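Local coordinates for D-alanyl-D-alanine carboxypeptidase (Enterococcus faecalis V583, PDB 5ZHF), which is a zinc-dependent carboxypeptidase that removes the C-terminal D-alanine from peptidoglycan-derived pentapeptides, an activity tied to vancomycin resistance, at residues D82-A86 against D87-P91; E67-I71 against R72-Y76; L210-E213 against E214-T218; I199-A202 against T203-H207; I153-T156 against G157-Y161. All blocks are in the same frame, centred on the assembly; numbering follows the deposited sequence.

Interaction 1. Residues D82-A86 against D87-P91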
# COMPACT_ATOMS: atom_id res chain seq x y z
N ASP A 82 -17.18 0.54 4.60
CA ASP A 82 -18.64 0.50 4.61
C ASP A 82 -19.22 -0.06 3.31
O ASP A 82 -20.15 -0.88 3.36
CB ASP A 82 -19.22 1.90 4.84
CG ASP A 82 -19.05 2.41 6.26
OD1 ASP A 82 -18.62 1.67 7.17
OD2 ASP A 82 -19.37 3.60 6.47
N ALA A 83 -18.67 0.36 2.17
CA ALA A 83 -19.12 -0.10 0.85
C ALA A 83 -18.81 -1.57 0.61
O ALA A 83 -19.65 -2.31 0.07
CB ALA A 83 -18.48 0.73 -0.27
N ALA A 84 -17.62 -2.00 1.02
CA ALA A 84 -17.26 -3.42 0.89
C ALA A 84 -18.26 -4.28 1.69
O ALA A 84 -18.82 -5.25 1.15
CB ALA A 84 -15.83 -3.65 1.36
N ARG A 85 -18.53 -3.89 2.94
CA ARG A 85 -19.43 -4.66 3.79
C ARG A 85 -20.85 -4.66 3.27
O ARG A 85 -21.51 -5.67 3.36
CB ARG A 85 -19.37 -4.17 5.22
CG ARG A 85 -18.03 -4.45 5.87
CD ARG A 85 -17.94 -3.76 7.22
NE ARG A 85 -16.63 -3.90 7.84
CZ ARG A 85 -16.03 -2.98 8.60
NH1 ARG A 85 -16.60 -1.79 8.83
NH2 ARG A 85 -14.84 -3.24 9.13
N ALA A 86 -21.30 -3.54 2.71
CA ALA A 86 -22.60 -3.49 2.02
C ALA A 86 -22.70 -4.48 0.86
O ALA A 86 -23.81 -4.91 0.50
CB ALA A 86 -22.90 -2.09 1.53
N ASP A 87 -21.57 -4.82 0.26
CA ASP A 87 -21.48 -5.84 -0.77
C ASP A 87 -21.17 -7.25 -0.24
O ASP A 87 -20.88 -8.14 -1.02
CB ASP A 87 -20.42 -5.46 -1.82
CG ASP A 87 -20.88 -4.37 -2.76
OD1 ASP A 87 -22.10 -4.24 -3.00
OD2 ASP A 87 -19.99 -3.67 -3.30
N GLY A 88 -21.23 -7.43 1.07
CA GLY A 88 -20.89 -8.72 1.68
C GLY A 88 -19.41 -9.07 1.66
O GLY A 88 -19.04 -10.26 1.76
N VAL A 89 -18.55 -8.06 1.56
CA VAL A 89 -17.11 -8.26 1.50
C VAL A 89 -16.53 -7.65 2.78
O VAL A 89 -16.82 -6.51 3.11
CB VAL A 89 -16.53 -7.58 0.23
CG1 VAL A 89 -15.01 -7.59 0.28
CG2 VAL A 89 -17.03 -8.30 -1.01
N TYR A 90 -15.76 -8.43 3.55
CA TYR A 90 -15.37 -8.03 4.91
C TYR A 90 -13.85 -7.89 5.07
O TYR A 90 -13.15 -8.87 5.31
CB TYR A 90 -15.94 -9.06 5.91
CG TYR A 90 -17.43 -8.90 6.00
CD1 TYR A 90 -18.26 -9.53 5.09
CD2 TYR A 90 -17.99 -8.04 6.94
CE1 TYR A 90 -19.63 -9.36 5.15
CE2 TYR A 90 -19.36 -7.85 7.00
CZ TYR A 90 -20.16 -8.50 6.09
OH TYR A 90 -21.53 -8.31 6.17
N PRO A 91 -13.32 -6.67 4.86
CA PRO A 91 -11.88 -6.48 4.95
C PRO A 91 -11.39 -6.10 6.34
O PRO A 91 -12.18 -5.73 7.20
CB PRO A 91 -11.60 -5.33 3.94
CG PRO A 91 -12.91 -4.63 3.81
CD PRO A 91 -14.01 -5.46 4.37
O HOH W 1 -14.92 -6.24 7.72
O HOH W 2 -12.25 -4.33 9.61
O HOH W 3 -25.06 -4.76 -1.87

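Interaction 2. Residues E67-I71 against R72-Y76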
# COMPACT_ATOMS: atom_id res chain seq x y z
N GLU A 67 -4.06 -0.22 14.45
CA GLU A 67 -3.30 0.31 13.32
C GLU A 67 -3.61 1.80 13.20
O GLU A 67 -4.68 2.25 13.61
CB GLU A 67 -3.65 -0.39 12.00
CG GLU A 67 -3.28 -1.87 11.99
CD GLU A 67 -1.79 -2.14 12.14
OE1 GLU A 67 -0.97 -1.45 11.51
OE2 GLU A 67 -1.45 -3.09 12.88
N ARG A 68 -2.64 2.55 12.70
CA ARG A 68 -2.77 4.00 12.54
C ARG A 68 -2.72 4.40 11.08
O ARG A 68 -2.06 3.74 10.27
CB ARG A 68 -1.65 4.70 13.31
CG ARG A 68 -1.87 4.68 14.82
CD ARG A 68 -0.70 5.30 15.59
NE ARG A 68 0.53 4.52 15.38
CZ ARG A 68 1.76 4.89 15.70
NH1 ARG A 68 2.00 6.07 16.25
NH2 ARG A 68 2.78 4.06 15.47
N ILE A 69 -3.40 5.50 10.77
CA ILE A 69 -3.46 6.06 9.42
C ILE A 69 -3.38 7.59 9.51
O ILE A 69 -3.75 8.17 10.53
CB ILE A 69 -4.76 5.66 8.69
CG1 ILE A 69 -5.99 6.05 9.52
CG2 ILE A 69 -4.73 4.18 8.35
CD1 ILE A 69 -7.26 6.12 8.73
N ASP A 70 -2.93 8.22 8.43
CA ASP A 70 -3.04 9.68 8.28
C ASP A 70 -4.51 10.07 8.50
O ASP A 70 -5.40 9.57 7.83
CB ASP A 70 -2.50 10.07 6.90
CG ASP A 70 -2.42 11.58 6.69
OD1 ASP A 70 -3.27 12.32 7.23
OD2 ASP A 70 -1.49 11.99 5.98
N ILE A 71 -4.76 10.95 9.47
CA ILE A 71 -6.13 11.39 9.76
C ILE A 71 -6.87 11.87 8.48
O ILE A 71 -8.07 11.71 8.37
CB ILE A 71 -6.17 12.48 10.86
CG1 ILE A 71 -7.60 12.78 11.34
CG2 ILE A 71 -5.54 13.77 10.33
CD1 ILE A 71 -8.36 11.66 12.01
N ARG A 72 -6.13 12.40 7.50
CA ARG A 72 -6.75 12.92 6.29
C ARG A 72 -7.45 11.87 5.44
O ARG A 72 -8.34 12.22 4.66
CB ARG A 72 -5.72 13.69 5.46
CG ARG A 72 -5.26 14.97 6.14
CD ARG A 72 -4.13 15.62 5.38
NE ARG A 72 -2.88 14.90 5.56
CZ ARG A 72 -1.67 15.33 5.17
NH1 ARG A 72 -1.52 16.51 4.57
NH2 ARG A 72 -0.61 14.58 5.39
N ILE A 73 -7.04 10.59 5.56
CA ILE A 73 -7.64 9.52 4.75
C ILE A 73 -8.73 8.78 5.52
O ILE A 73 -9.45 7.98 4.93
CB ILE A 73 -6.60 8.49 4.18
CG1 ILE A 73 -6.19 7.43 5.22
CG2 ILE A 73 -5.39 9.21 3.62
CD1 ILE A 73 -5.19 6.42 4.68
N SER A 74 -8.92 9.10 6.79
CA SER A 74 -9.87 8.38 7.64
C SER A 74 -11.31 8.21 7.09
O SER A 74 -11.82 7.09 7.02
CB SER A 74 -9.90 8.98 9.04
OG SER A 74 -10.89 8.30 9.80
N PRO A 75 -11.99 9.30 6.70
CA PRO A 75 -13.36 9.12 6.19
C PRO A 75 -13.45 8.35 4.89
O PRO A 75 -14.44 7.66 4.65
CB PRO A 75 -13.89 10.56 6.03
CG PRO A 75 -12.70 11.42 6.02
CD PRO A 75 -11.57 10.72 6.71
N TYR A 76 -12.41 8.43 4.06
CA TYR A 76 -12.38 7.74 2.78
C TYR A 76 -12.19 6.24 3.01
O TYR A 76 -12.87 5.46 2.38
CB TYR A 76 -11.25 8.28 1.92
CG TYR A 76 -11.46 9.73 1.58
CD1 TYR A 76 -12.33 10.10 0.56
CD2 TYR A 76 -10.79 10.74 2.28
CE1 TYR A 76 -12.54 11.44 0.25
CE2 TYR A 76 -11.00 12.09 1.99
CZ TYR A 76 -11.87 12.42 0.97
OH TYR A 76 -12.06 13.77 0.66

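Interaction 3. Residues L210-E213 against E214-T218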
# COMPACT_ATOMS: atom_id res chain seq x y z
N LEU A 210 -2.97 2.84 -15.15
CA LEU A 210 -1.63 3.32 -14.83
C LEU A 210 -1.20 2.89 -13.46
O LEU A 210 -2.03 2.45 -12.65
CB LEU A 210 -1.62 4.84 -14.86
CG LEU A 210 -2.12 5.52 -16.14
CD1 LEU A 210 -2.27 7.02 -15.91
CD2 LEU A 210 -1.15 5.22 -17.28
N CYS A 211 0.11 2.98 -13.21
CA CYS A 211 0.64 3.06 -11.86
C CYS A 211 0.93 4.53 -11.54
O CYS A 211 0.89 5.39 -12.43
CB CYS A 211 1.90 2.19 -11.69
SG CYS A 211 3.36 2.67 -12.67
N LEU A 212 1.17 4.83 -10.27
CA LEU A 212 1.34 6.19 -9.82
C LEU A 212 2.50 6.92 -10.52
O LEU A 212 2.36 8.07 -10.94
CB LEU A 212 1.53 6.21 -8.31
CG LEU A 212 1.62 7.61 -7.67
CD1 LEU A 212 0.41 8.48 -8.00
CD2 LEU A 212 1.83 7.48 -6.17
N GLU A 213 3.62 6.22 -10.68
CA GLU A 213 4.78 6.80 -11.34
C GLU A 213 4.46 7.32 -12.75
O GLU A 213 4.89 8.42 -13.11
CB GLU A 213 5.92 5.78 -11.41
CG GLU A 213 6.64 5.54 -10.11
CD GLU A 213 5.99 4.50 -9.19
OE1 GLU A 213 4.90 3.94 -9.52
OE2 GLU A 213 6.59 4.25 -8.13
N GLU A 214 3.72 6.52 -13.52
CA GLU A 214 3.28 6.89 -14.89
C GLU A 214 2.38 8.10 -14.86
O GLU A 214 2.54 9.03 -15.67
CB GLU A 214 2.52 5.74 -15.55
CG GLU A 214 3.36 4.56 -15.94
CD GLU A 214 2.52 3.43 -16.50
OE1 GLU A 214 1.62 2.94 -15.79
OE2 GLU A 214 2.74 3.02 -17.66
N TYR A 215 1.42 8.09 -13.93
CA TYR A 215 0.48 9.19 -13.78
C TYR A 215 1.22 10.51 -13.53
O TYR A 215 0.94 11.53 -14.17
CB TYR A 215 -0.50 8.92 -12.64
CG TYR A 215 -1.51 10.01 -12.43
CD1 TYR A 215 -2.56 10.18 -13.33
CD2 TYR A 215 -1.42 10.88 -11.34
CE1 TYR A 215 -3.50 11.17 -13.14
CE2 TYR A 215 -2.36 11.88 -11.16
CZ TYR A 215 -3.39 12.00 -12.05
OH TYR A 215 -4.34 12.97 -11.89
N LEU A 216 2.14 10.47 -12.58
CA LEU A 216 2.91 11.65 -12.21
C LEU A 216 3.81 12.11 -13.35
O LEU A 216 3.90 13.30 -13.60
CB LEU A 216 3.73 11.43 -10.94
CG LEU A 216 2.86 11.20 -9.70
CD1 LEU A 216 3.74 10.82 -8.52
CD2 LEU A 216 1.97 12.40 -9.39
N ASN A 217 4.46 11.16 -14.03
CA ASN A 217 5.31 11.47 -15.18
C ASN A 217 4.49 12.15 -16.28
O ASN A 217 4.91 13.19 -16.81
CB ASN A 217 6.02 10.21 -15.70
CG ASN A 217 6.95 10.49 -16.87
OD1 ASN A 217 7.99 11.13 -16.71
ND2 ASN A 217 6.59 10.00 -18.05
N THR A 218 3.32 11.60 -16.59
CA THR A 218 2.44 12.16 -17.64
C THR A 218 1.92 13.55 -17.31
O THR A 218 1.70 14.34 -18.23
CB THR A 218 1.27 11.20 -17.96
OG1 THR A 218 1.80 9.96 -18.43
CG2 THR A 218 0.35 11.78 -19.05

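Interaction 4. Residues I199-A202 against T203-H207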
# COMPACT_ATOMS: atom_id res chain seq x y z
N ILE A 199 -9.81 10.93 -4.87
CA ILE A 199 -10.75 10.37 -5.82
C ILE A 199 -10.43 10.80 -7.26
O ILE A 199 -10.46 9.98 -8.16
CB ILE A 199 -12.21 10.71 -5.42
CG1 ILE A 199 -12.57 9.96 -4.12
CG2 ILE A 199 -13.20 10.33 -6.50
CD1 ILE A 199 -13.79 10.45 -3.37
N GLU A 200 -10.07 12.07 -7.45
CA GLU A 200 -9.76 12.59 -8.80
C GLU A 200 -8.65 11.80 -9.48
O GLU A 200 -8.82 11.26 -10.57
CB GLU A 200 -9.37 14.07 -8.71
CG GLU A 200 -9.15 14.77 -10.05
CD GLU A 200 -8.90 16.26 -9.87
OE1 GLU A 200 -7.74 16.68 -10.03
OE2 GLU A 200 -9.85 16.99 -9.53
N ALA A 201 -7.50 11.71 -8.81
CA ALA A 201 -6.37 11.00 -9.37
C ALA A 201 -6.63 9.50 -9.45
O ALA A 201 -6.27 8.85 -10.43
CB ALA A 201 -5.11 11.26 -8.55
N ALA A 202 -7.24 8.93 -8.42
CA ALA A 202 -7.46 7.48 -8.41
C ALA A 202 -8.32 7.02 -9.58
O ALA A 202 -8.05 5.99 -10.19
CB ALA A 202 -8.11 7.03 -7.10
N THR A 203 -9.33 7.81 -9.89
CA THR A 203 -10.26 7.47 -10.94
C THR A 203 -9.57 7.52 -12.30
O THR A 203 -9.78 6.63 -13.12
CB THR A 203 -11.48 8.40 -10.90
OG1 THR A 203 -12.11 8.33 -9.60
CG2 THR A 203 -12.48 8.02 -12.00
N LYS A 204 -8.74 8.53 -12.52
CA LYS A 204 -7.96 8.63 -13.76
C LYS A 204 -6.96 7.49 -13.87
O LYS A 204 -6.83 6.86 -14.92
CB LYS A 204 -7.23 9.98 -13.84
CG LYS A 204 -8.16 11.17 -13.99
CD LYS A 204 -7.41 12.50 -14.03
CE LYS A 204 -8.32 13.62 -14.52
NZ LYS A 204 -7.86 14.97 -14.07
N ILE A 205 -6.26 7.21 -12.77
CA ILE A 205 -5.29 6.10 -12.76
C ILE A 205 -5.97 4.78 -13.11
O ILE A 205 -5.45 3.98 -13.90
CB ILE A 205 -4.54 6.05 -11.40
CG1 ILE A 205 -3.56 7.24 -11.32
CG2 ILE A 205 -3.77 4.75 -11.23
CD1 ILE A 205 -3.05 7.56 -9.94
N TYR A 206 -7.13 4.55 -12.53
CA TYR A 206 -7.87 3.33 -12.75
C TYR A 206 -8.34 3.22 -14.20
O TYR A 206 -8.12 2.20 -14.83
CB TYR A 206 -9.06 3.25 -11.81
CG TYR A 206 -9.89 2.01 -12.06
CD1 TYR A 206 -9.51 0.78 -11.54
CD2 TYR A 206 -11.05 2.07 -12.84
CE1 TYR A 206 -10.26 -0.35 -11.77
CE2 TYR A 206 -11.81 0.94 -13.08
CZ TYR A 206 -11.41 -0.27 -12.53
OH TYR A 206 -12.15 -1.41 -12.76
N HIS A 207 -8.99 4.27 -14.70
CA HIS A 207 -9.51 4.25 -16.08
C HIS A 207 -8.43 4.11 -17.14
O HIS A 207 -8.63 3.46 -18.15
CB HIS A 207 -10.42 5.46 -16.35
CG HIS A 207 -11.76 5.36 -15.68
ND1 HIS A 207 -12.55 4.22 -15.74
CD2 HIS A 207 -12.46 6.26 -14.95
CE1 HIS A 207 -13.67 4.42 -15.06
NE2 HIS A 207 -13.64 5.65 -14.57

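Interaction 5. Residues I153-T156 against G157-Y161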
# COMPACT_ATOMS: atom_id res chain seq x y z
N ILE A 153 -13.12 -15.26 8.02
CA ILE A 153 -14.37 -15.94 8.36
C ILE A 153 -15.57 -15.63 7.47
O ILE A 153 -16.34 -16.53 7.21
CB ILE A 153 -14.75 -15.78 9.86
CG1 ILE A 153 -14.93 -14.32 10.27
CG2 ILE A 153 -13.71 -16.48 10.74
CD1 ILE A 153 -15.43 -14.14 11.69
N HIS A 154 -15.73 -14.39 7.00
CA HIS A 154 -16.81 -14.03 6.07
C HIS A 154 -16.35 -13.93 4.63
O HIS A 154 -17.14 -14.19 3.72
CB HIS A 154 -17.49 -12.72 6.45
CG HIS A 154 -18.08 -12.72 7.81
ND1 HIS A 154 -17.48 -12.09 8.88
CD2 HIS A 154 -19.21 -13.29 8.29
CE1 HIS A 154 -18.22 -12.27 9.96
NE2 HIS A 154 -19.28 -12.99 9.63
N SER A 155 -15.09 -13.55 4.42
CA SER A 155 -14.52 -13.39 3.09
C SER A 155 -13.14 -14.03 3.01
O SER A 155 -12.41 -14.07 4.01
CB SER A 155 -14.42 -11.88 2.76
OG SER A 155 -15.69 -11.23 2.84
N THR A 156 -12.78 -14.51 1.81
CA THR A 156 -11.43 -14.96 1.50
C THR A 156 -10.60 -13.78 1.00
O THR A 156 -11.16 -12.76 0.56
CB THR A 156 -11.41 -15.96 0.34
OG1 THR A 156 -11.98 -15.37 -0.83
CG2 THR A 156 -12.19 -17.23 0.71
N GLY A 157 -9.28 -13.94 1.04
CA GLY A 157 -8.33 -12.95 0.50
C GLY A 157 -8.67 -12.54 -0.92
O GLY A 157 -8.79 -11.34 -1.21
N ASN A 158 -8.89 -13.53 -1.79
CA ASN A 158 -9.16 -13.26 -3.20
C ASN A 158 -10.45 -12.51 -3.46
O ASN A 158 -10.52 -11.70 -4.38
CB ASN A 158 -9.09 -14.55 -4.02
CG ASN A 158 -7.67 -15.08 -4.13
OD1 ASN A 158 -6.71 -14.32 -4.30
ND2 ASN A 158 -7.52 -16.39 -4.01
N GLU A 159 -11.47 -12.73 -2.62
CA GLU A 159 -12.72 -11.97 -2.70
C GLU A 159 -12.50 -10.48 -2.37
O GLU A 159 -13.01 -9.59 -3.05
CB GLU A 159 -13.77 -12.55 -1.75
CG GLU A 159 -14.35 -13.86 -2.29
CD GLU A 159 -15.16 -14.67 -1.29
OE1 GLU A 159 -15.06 -14.49 -0.07
OE2 GLU A 159 -15.92 -15.53 -1.77
N VAL A 160 -11.76 -10.24 -1.29
CA VAL A 160 -11.41 -8.87 -0.89
C VAL A 160 -10.51 -8.21 -1.93
O VAL A 160 -10.75 -7.05 -2.28
CB VAL A 160 -10.76 -8.87 0.51
CG1 VAL A 160 -10.11 -7.52 0.82
CG2 VAL A 160 -11.81 -9.23 1.54
N TYR A 161 -9.49 -8.93 -2.42
CA TYR A 161 -8.57 -8.35 -3.40
C TYR A 161 -9.27 -8.00 -4.70
O TYR A 161 -9.03 -6.93 -5.28
CB TYR A 161 -7.37 -9.26 -3.67
CG TYR A 161 -6.55 -9.64 -2.47
CD1 TYR A 161 -6.41 -8.78 -1.36
CD2 TYR A 161 -5.86 -10.85 -2.42
CE1 TYR A 161 -5.63 -9.11 -0.27
CE2 TYR A 161 -5.10 -11.19 -1.32
CZ TYR A 161 -4.98 -10.32 -0.25
OH TYR A 161 -4.22 -10.66 0.84
O HOH W 4 -17.00 -12.03 0.65

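Interaction 1. Residues D82-A86 against D87-P91
The guanidinium of Arg85 and the phenol ring of Tyr90 are the flat groups here, their planes 33° apart, and the two side chains cross at about a right angle. The ring meets the aliphatic stem of the arginine: Tyr90 CD2 lies 3.7 Å from Arg85 CG, in an oblique approach. With CG anti to the carbonyl carbon (chi1 -68°) and the chain extended to NE, Arg85 runs past the ring toward the start of the next strand. Two waters lie in the guanidinium plane at its edge. One accepts from Arg85 NE at 2.9 Å, the other more weakly from NH2, and both donate to Pro91 O, so the arginine reaches that carbonyl through solvent.

Behind this pair the helix ends in a Schellman motif. Val89 N donates to Ala84 O at 2.9 Å, and Gly88 N donates to Arg85 O, also at 2.9 Å. Gly88 is the C-prime residue, and its positive phi (71°) turns the chain back. Asp87 N bonds to Ala83 O at 3.2 Å. On the inner side of the turn the methyl of Ala84 packs against Pro91, CB to CG 3.9 Å, and against Val89, CB to CB 4.1 Å.

The turn thus joins the end of helix 74-86 to strand 91-95, an edge strand of the four-stranded sheet. Helix 157-167 packs against it, where Trp163 touches Ala83, Ala84 and Val89 and donates a hydrogen bond from its indole to Asp87 OD2.

Interaction 2. Residues E67-I71 against R72-Y76
Arg72 grips the carboxylate of Asp70 side-on with two nitrogens. NH2 donates to Asp70 OD2 at 2.8 Å, on the syn lone pair, while NE reaches Asp70 OD1 at 3.1 Å in a nearly straight bond (169°). Both oxygens lie close to the guanidinium plane, although the two flat groups are tilted 34° apart. The same OD1 takes a second donor, the backbone Arg72 N, at 2.9 Å on its anti side. The aspartate is placed for this by its CG lying opposite the backbone N (chi1 -174°), and the arginine folds back to it through a bend at chi3.

The OD1 to Arg72 N bond closes an Asx turn, and the backbone beside it makes a short 3-10 turn. Ile73 N donates to Asp70 O at 3.0 Å and Ser74 N to Ile71 O at 3.2 Å. Farther in, Ile69 CD1 rests 3.6 Å from Ser74 CA and 3.9 Å from Ile73 CG1. Ile73 also packs on Leu144 and Phe173, and Ser74 OG is bonded to Glu61.

Three hydrogen bonds, two of them in the salt bridge, would favour the ionised form of the buried Asp70, and Arg72 probably balances its charge within the turn that leads from strand 68-70 into helix 74-86.

Interaction 3. Residues L210-E213 against E214-T218
Leu210 and Glu214 lie across each other at an oblique angle, one turn apart, with the carboxylate reaching back to the chain ahead of the helix. Glu214 is extended beyond CG, and its OE1 accepts from Cys211 N at 3.0 Å through the anti lone pair, in a bond of 166°. Cys211 occupies the N-cap position, so the glutamate takes up a backbone N-H at the mouth of the helix. The same oxygen passes 3.4 Å from Leu210 CA. It also forms a salt bridge with Lys181, a second partner likely to favour the ionised carboxylate.

Leu210 and Tyr215 cross at about a right angle: the methyl CD1 of Leu210 approaches the ring edge, near its plane, 4.1 Å from Tyr215 CD1. Leu212 and Leu216, one turn apart, pack at an angle, Leu212 CG lying 3.9 Å from Leu216 CD1. Leu212 reaches this position with its CG opposite the backbone N (chi1 -176°). The helical ladder runs through Tyr215 N to Cys211 O at 3.1 Å and Leu216 N to Leu212 O at 2.9 Å. At the far end, Thr218 N and OG1 both donate to Glu214 O, from opposite faces of its plane.

Helix 212-218 packs through Leu212 and Tyr215 on helix 199-208, while Cys211 and Glu214 meet Ile184 of helix 182-185. Glu213 pairs with Arg176, just beyond strand 173-175.

Interaction 4. Residues I199-A202 against T203-H207
Thr203 folds its hydroxyl back onto the preceding turn of the helix, where OG1 donates to Ile199 O at 2.7 Å. The same carbonyl oxygen accepts from Thr203 N at 3.0 Å. The two donors come from opposite faces of the carbonyl plane, tilted 33° and 25° from it, so one oxygen is gripped twice by a single residue. This depends on the threonine torsion: with chi1 at -56° OG1 stands beside the backbone N, pointing back along the helix, while CG2 takes the place opposite that nitrogen. Bonding to the carbonyl four residues back is a common way for a threonine to satisfy its hydroxyl inside a helix. The branch methyl of Ile199, CG2, lies 3.8 Å from Thr203 OG1.

Next to this pair the regular ladder continues. Ile205 N donates to Ala201 O at 2.9 Å, and Tyr206 N to Ala202 O at the same distance. The bond from Lys204 N to Glu200 O is weak, at 3.4 Å. The side chains of that last pair run along the outside of the helix, and their charged ends, Glu200 OE1 and Lys204 NZ, stand 4.4 Å apart. That is beyond a salt bridge, though the opposite charges probably attract. Lys204 CG and CD also pass over Glu200 O. On the buried side Ile205 lays its CG1 branch over Ala201 O, CG1 to O 3.3 Å, in a packing contact.

Around helix 199-208, Tyr215 of helix 212-218 touches Ala201, Lys204 and Ile205, while Ile174 of strand 173-175 lies against Ala202 and Ile205, and Tyr169 stacks on the ring of Tyr206.

Interaction 5. Residues I153-T156 against G157-Y161
Thr156 and Glu159 exchange hydrogen bonds at the start of the helix. Glu159 N donates to Thr156 OG1 at 3.2 Å, and in return Thr156 N donates to Glu159 OE1 at 3.0 Å in a nearly straight bond of 169°. The amide meets the carboxylate from above its plane. A chi1 of 59° sets the threonine hydroxyl between its own backbone N and carbonyl carbon, from where it faces the first turn. Glu159, extended beyond CG, crosses the threonine obliquely, its CG 3.2 Å from Thr156 OG1.

This reciprocal pair is a capping box, with Thr156 as N-cap of helix 157-167. It occupies the amides of Thr156 and Glu159 where the first turn lacks preceding carbonyls. The regular ladder then begins with Val160 N to Thr156 O at 3.2 Å.

Water adds a further link: one molecule is hydrogen-bonded to Ser155 OG at 2.7 Å and donates to Glu159 OE1 at 3.2 Å. Ser155 OG is also bonded to Tyr90 N in the chain leading into strand 91-95.

Ser155 CB lies 3.9 Å from Val160 CG2, a packing contact. Val160 continues inward onto Ile148 and Ala150 of strand 145-150 and onto Val89. His154, in the loop before the cap, is hydrogen-bonded through ND1 to Asp151, and its ring meets that of Tyr90.

Overall arrangement
From the N terminus, interaction 2 comes first, closing the turn from strand 68-70 into helix 74-86; interaction 1 ends that same helix and leads into strand 91-95, their centres about 18 Å apart. Interaction 5 begins helix 157-167 after strand 145-150 and touches interaction 1 through Tyr90 with Ser155 and His154, linking two loops on the same side of the chain's centre. Interaction 4, within helix 199-208, meets interaction 2 where Ile199 packs on Tyr76, and interaction 3 opens the following helix, 212-218, which packs on helix 199-208, with Leu210 N close to Ile205 O. The five follow in series along the chain, without nesting or crossing.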